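Local atomic coordinates of citryl-spermidine/3,4-dihydroxybenzoyl-citryl-spermidine:spermidine ligase (Bacillus anthracis, PDB entry 3TO3), a protein that catalyses the ATP-dependent condensation of spermidine with citryl-spermidine intermediates in the biosynthesis of petrobactin, a catecholate siderophore used in iron acquisition and virulence. Residues B[253-258]-B[364-369]; B[301-304]-B[309-312]. All coordinates share one frame; numbering follows the deposited sequence.

Interaction 1: residues B[253-258]-B[364-369]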
# COMPACT_ATOMS: atom_id res chain seq x y z
N ASN B 253 -2.34 12.05 -3.39
CA ASN B 253 -1.82 10.81 -2.84
C ASN B 253 -0.86 10.04 -3.71
O ASN B 253 -0.26 9.06 -3.27
CB ASN B 253 -2.95 9.94 -2.31
CG ASN B 253 -3.80 10.71 -1.34
OD1 ASN B 253 -3.35 11.06 -0.25
ND2 ASN B 253 -5.03 11.04 -1.75
N PHE B 254 -0.76 10.47 -4.96
CA PHE B 254 0.06 9.75 -5.91
C PHE B 254 1.02 10.59 -6.76
O PHE B 254 2.24 10.36 -6.76
CB PHE B 254 -0.75 8.71 -6.72
CG PHE B 254 0.12 7.69 -7.36
CD1 PHE B 254 0.57 6.60 -6.64
CD2 PHE B 254 0.53 7.84 -8.69
CE1 PHE B 254 1.40 5.64 -7.23
CE2 PHE B 254 1.36 6.90 -9.28
CZ PHE B 254 1.79 5.79 -8.56
N ILE B 255 0.47 11.51 -7.55
CA ILE B 255 1.29 12.38 -8.38
C ILE B 255 2.33 13.19 -7.58
O ILE B 255 3.52 13.10 -7.85
CB ILE B 255 0.47 13.36 -9.25
CG1 ILE B 255 -0.69 12.66 -9.93
CG2 ILE B 255 1.37 13.96 -10.32
CD1 ILE B 255 -0.25 11.50 -10.77
N ILE B 256 1.88 13.96 -6.60
CA ILE B 256 2.79 14.82 -5.86
C ILE B 256 3.93 14.02 -5.27
O ILE B 256 5.08 14.47 -5.28
CB ILE B 256 2.09 15.55 -4.70
CG1 ILE B 256 1.13 16.60 -5.23
CG2 ILE B 256 3.09 16.31 -3.88
CD1 ILE B 256 0.75 17.63 -4.21
N SER B 257 3.62 12.85 -4.72
CA SER B 257 4.67 12.11 -4.03
C SER B 257 5.55 11.32 -4.99
O SER B 257 6.71 11.08 -4.68
CB SER B 257 4.10 11.22 -2.95
OG SER B 257 3.17 10.31 -3.50
N ASN B 258 4.98 10.82 -6.09
CA ASN B 258 5.79 10.04 -7.05
C ASN B 258 6.40 10.78 -8.25
O ASN B 258 7.14 10.21 -9.04
CB ASN B 258 4.98 8.85 -7.56
CG ASN B 258 4.66 7.84 -6.46
OD1 ASN B 258 3.60 7.87 -5.84
ND2 ASN B 258 5.57 6.90 -6.26
N GLY B 364 0.72 4.57 -16.53
CA GLY B 364 -0.71 4.82 -16.60
C GLY B 364 -1.33 5.78 -15.61
O GLY B 364 -2.56 5.95 -15.54
N SER B 365 -0.47 6.43 -14.84
CA SER B 365 -0.89 7.19 -13.68
C SER B 365 -1.37 8.60 -13.92
O SER B 365 -1.94 9.20 -13.03
CB SER B 365 0.24 7.22 -12.65
OG SER B 365 0.32 5.95 -12.02
N LEU B 366 -1.06 9.18 -15.08
CA LEU B 366 -1.58 10.50 -15.36
C LEU B 366 -2.17 10.57 -16.78
O LEU B 366 -1.47 10.88 -17.73
CB LEU B 366 -0.38 11.43 -15.24
CG LEU B 366 -0.58 12.91 -15.09
CD1 LEU B 366 -1.59 13.15 -14.04
CD2 LEU B 366 0.77 13.41 -14.68
N GLY B 367 -3.47 10.54 -16.89
CA GLY B 367 -4.05 10.39 -18.19
C GLY B 367 -5.48 10.81 -18.09
O GLY B 367 -6.06 10.74 -17.02
N CYS B 368 -6.06 11.23 -19.20
CA CYS B 368 -7.43 11.65 -19.22
C CYS B 368 -8.11 11.30 -20.54
O CYS B 368 -7.55 11.51 -21.60
CB CYS B 368 -7.49 13.17 -18.98
SG CYS B 368 -9.15 13.88 -19.10
N ILE B 369 -9.35 10.83 -20.46
CA ILE B 369 -10.20 10.69 -21.64
C ILE B 369 -11.53 11.41 -21.41
O ILE B 369 -12.16 11.22 -20.38
CB ILE B 369 -10.52 9.23 -21.95
CG1 ILE B 369 -9.27 8.48 -22.37
CG2 ILE B 369 -11.60 9.14 -23.05
CD1 ILE B 369 -9.35 6.96 -22.14
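Phe254 and Ile255 meet Ser365 and Leu366 in a small contact of a helix with a loop, where the C-terminal part of helix 248-258 rests against the turn that leads into strand 367-371 of the mixed sheet. Both pieces belong to the IucA/IucC family region, and the interface is buried but slight, 166 Å² in all. No hydrogen bond passes between the two segments; they touch through carbon atoms, the hydroxyl of Ser365 and its carbonyl oxygen, which lies 3.6 Å from CD1 of Ile255. With CG of Phe254 anti to the backbone N (chi1 -162°), the ring reaches from the helix to Ser365, whose CB lies 3.6 Å from ring atom CE2. The hydroxyl comes in obliquely to the ring, OG standing 3.1 Å from CE2 of Phe254. Its hydrogen bond is made with Asn303 OD1 on strand 297-306, a neighbour of strand 367-371, and Asn303 also touches the Phe254 ring. Ser365 O is likewise engaged from the helix side, accepting a hydrogen bond from Gln250, one turn before Phe254. Ile255 sends only its far end across. The second subunit also approaches this helix: its Gln174 bonds to Ser257 OG and its Gln127 to Ser257 O. Beside Ser365, the Ile255 and Leu366 side chains cross at about a right angle, and their CD1 methyls meet at 3.9 Å.

Interaction 2: residues B[301-304]-B[309-312]. With ATP (adenosine-5'-triphosphate), chain E.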
# COMPACT_ATOMS: atom_id res chain seq x y z
N SER B 301 -6.97 8.93 -14.47
CA SER B 301 -6.16 7.91 -13.80
C SER B 301 -6.44 7.87 -12.29
O SER B 301 -6.58 8.91 -11.65
CB SER B 301 -4.69 8.23 -14.02
OG SER B 301 -4.32 7.90 -15.35
N LEU B 302 -6.56 6.68 -11.71
CA LEU B 302 -6.66 6.60 -10.26
C LEU B 302 -5.85 5.43 -9.77
O LEU B 302 -6.11 4.29 -10.16
CB LEU B 302 -8.12 6.45 -9.89
CG LEU B 302 -8.55 6.74 -8.46
CD1 LEU B 302 -8.26 8.19 -8.05
CD2 LEU B 302 -10.05 6.38 -8.35
N ASN B 303 -4.90 5.62 -8.87
CA ASN B 303 -4.18 4.42 -8.56
C ASN B 303 -4.75 3.84 -7.27
O ASN B 303 -4.16 3.95 -6.20
CB ASN B 303 -2.72 4.82 -8.28
CG ASN B 303 -1.83 4.72 -9.52
OD1 ASN B 303 -1.95 5.50 -10.48
ND2 ASN B 303 -0.92 3.75 -9.49
N ILE B 304 -5.69 2.93 -7.46
CA ILE B 304 -6.37 2.23 -6.39
C ILE B 304 -6.79 0.94 -7.04
O ILE B 304 -6.92 0.83 -8.28
CB ILE B 304 -7.66 2.94 -5.77
CG1 ILE B 304 -8.82 2.96 -6.77
CG2 ILE B 304 -7.40 4.32 -5.17
CD1 ILE B 304 -10.13 3.41 -6.14
N THR B 309 -7.66 -5.07 -10.01
CA THR B 309 -6.86 -4.36 -11.01
C THR B 309 -6.67 -2.87 -10.69
O THR B 309 -7.60 -2.21 -10.21
CB THR B 309 -7.52 -4.42 -12.38
OG1 THR B 309 -8.51 -5.46 -12.39
CG2 THR B 309 -6.47 -4.64 -13.47
N LEU B 310 -5.48 -2.34 -10.99
CA LEU B 310 -5.22 -0.90 -10.94
C LEU B 310 -6.06 -0.07 -11.95
O LEU B 310 -6.16 -0.43 -13.13
CB LEU B 310 -3.74 -0.58 -11.14
CG LEU B 310 -2.86 -0.41 -9.90
CD1 LEU B 310 -1.60 0.34 -10.28
CD2 LEU B 310 -3.59 0.33 -8.78
N ARG B 311 -6.56 1.07 -11.47
CA ARG B 311 -7.50 1.99 -12.15
C ARG B 311 -6.74 3.03 -13.01
O ARG B 311 -7.20 4.15 -13.25
CB ARG B 311 -8.52 2.61 -11.19
CG ARG B 311 -9.49 1.59 -10.58
CD ARG B 311 -10.27 0.82 -11.65
NE ARG B 311 -9.56 -0.38 -12.10
CZ ARG B 311 -9.81 -1.02 -13.25
NH1 ARG B 311 -10.76 -0.59 -14.07
NH2 ARG B 311 -9.11 -2.11 -13.57
N THR B 312 -5.48 2.74 -13.25
CA THR B 312 -4.72 3.51 -14.21
C THR B 312 -5.34 3.41 -15.62
O THR B 312 -6.13 2.50 -15.92
CB THR B 312 -3.29 2.98 -14.28
OG1 THR B 312 -3.31 1.55 -14.43
CG2 THR B 312 -2.53 3.35 -13.01
PB ATP E . -14.46 2.09 -16.02
O1B ATP E . -13.76 3.15 -15.23
O2B ATP E . -13.49 1.44 -16.97
O3B ATP E . -15.67 2.72 -16.80
PA ATP E . -14.19 0.13 -14.15
O1A ATP E . -12.91 0.88 -13.84
O2A ATP E . -13.93 -1.22 -14.82
O3A ATP E . -15.08 0.99 -15.09
O5' ATP E . -14.94 -0.09 -12.79
C5' ATP E . -16.32 -0.16 -12.74
C4' ATP E . -16.89 -0.74 -11.57
O4' ATP E . -18.26 -1.17 -11.85
C3' ATP E . -16.15 -1.96 -11.18
O3' ATP E . -15.65 -1.81 -9.90
C2' ATP E . -17.14 -3.04 -11.24
O2' ATP E . -16.94 -3.95 -10.24
C1' ATP E . -18.42 -2.30 -11.06
N9 ATP E . -19.62 -3.04 -11.39
C8 ATP E . -20.68 -3.15 -10.58
N7 ATP E . -21.60 -3.89 -11.21
C5 ATP E . -21.13 -4.25 -12.43
C6 ATP E . -21.67 -5.01 -13.48
N6 ATP E . -22.98 -5.57 -13.35
N1 ATP E . -20.93 -5.19 -14.60
C2 ATP E . -19.70 -4.66 -14.70
N3 ATP E . -19.15 -3.92 -13.71
C4 ATP E . -19.85 -3.70 -12.56
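Arg311 packs its CB and CG against Leu302 and Ile304 of strand 297-306 and carries its tip away from them to the ATP. Its backbone is tied to the neighbouring strand twice: Arg311 O accepts from Leu302 N at 3.0 Å, and Arg311 N gives a longer, bent bond to Ile304 O. CB of Arg311 sits 4.1 Å from CB of Leu302 and also packs on Leu302 O. CG passes close to Ile304 O and reaches CG1 of Ile304, whose side chain runs at about a right angle to it. Bends at chi2 (-58°) and chi3 (88°) then turn the chain away from segment 301-304, and CD comes within 3.4 Å of O1A of the ATP. NE folds back on its own strand, donating to Thr309 O at 3.3 Å; this acceptor lies close to the guanidinium plane, so the bond should help fix the rotation of the group. At the tip, NH1 of Arg311 gives a hydrogen bond of 2.6 Å to O1A of the alpha-phosphate. Leu310 CD1 and Thr312 CG2 pack on the amide of Asn303, whose OD1 is hydrogen-bonded to Ser365 OG. Arg285, Lys299, Ser283 and Tyr391 hydrogen-bond the same ATP. Strands 297-306 and 309-311 form an antiparallel beta hairpin that presents an arginine to the alpha-phosphate in the ATP site of a siderophore synthetase.

How the interactions relate
The two contacts meet where strands 297-306 and 367-371 lie side by side in the mixed sheet, with centres about 9 Å apart. Interaction 1 is buried, has no hydrogen bond between its segments, and sets side-chain carbons of a helix near the dimer partner against a serine's oxygens and a leucine methyl; interaction 2 is local, only partly buried, and held by main-chain hydrogen bonds and a charged side chain on ATP. Ser301 OG lies 2.6 Å from the backbone Gly364 O, a probable hydrogen bond, beside the Ser365-Asn303 bond. Strand 297-306 thus pairs with 309-311 on the nucleotide side and meets the helix directly, at Asn303, as well as next to strand 367-371.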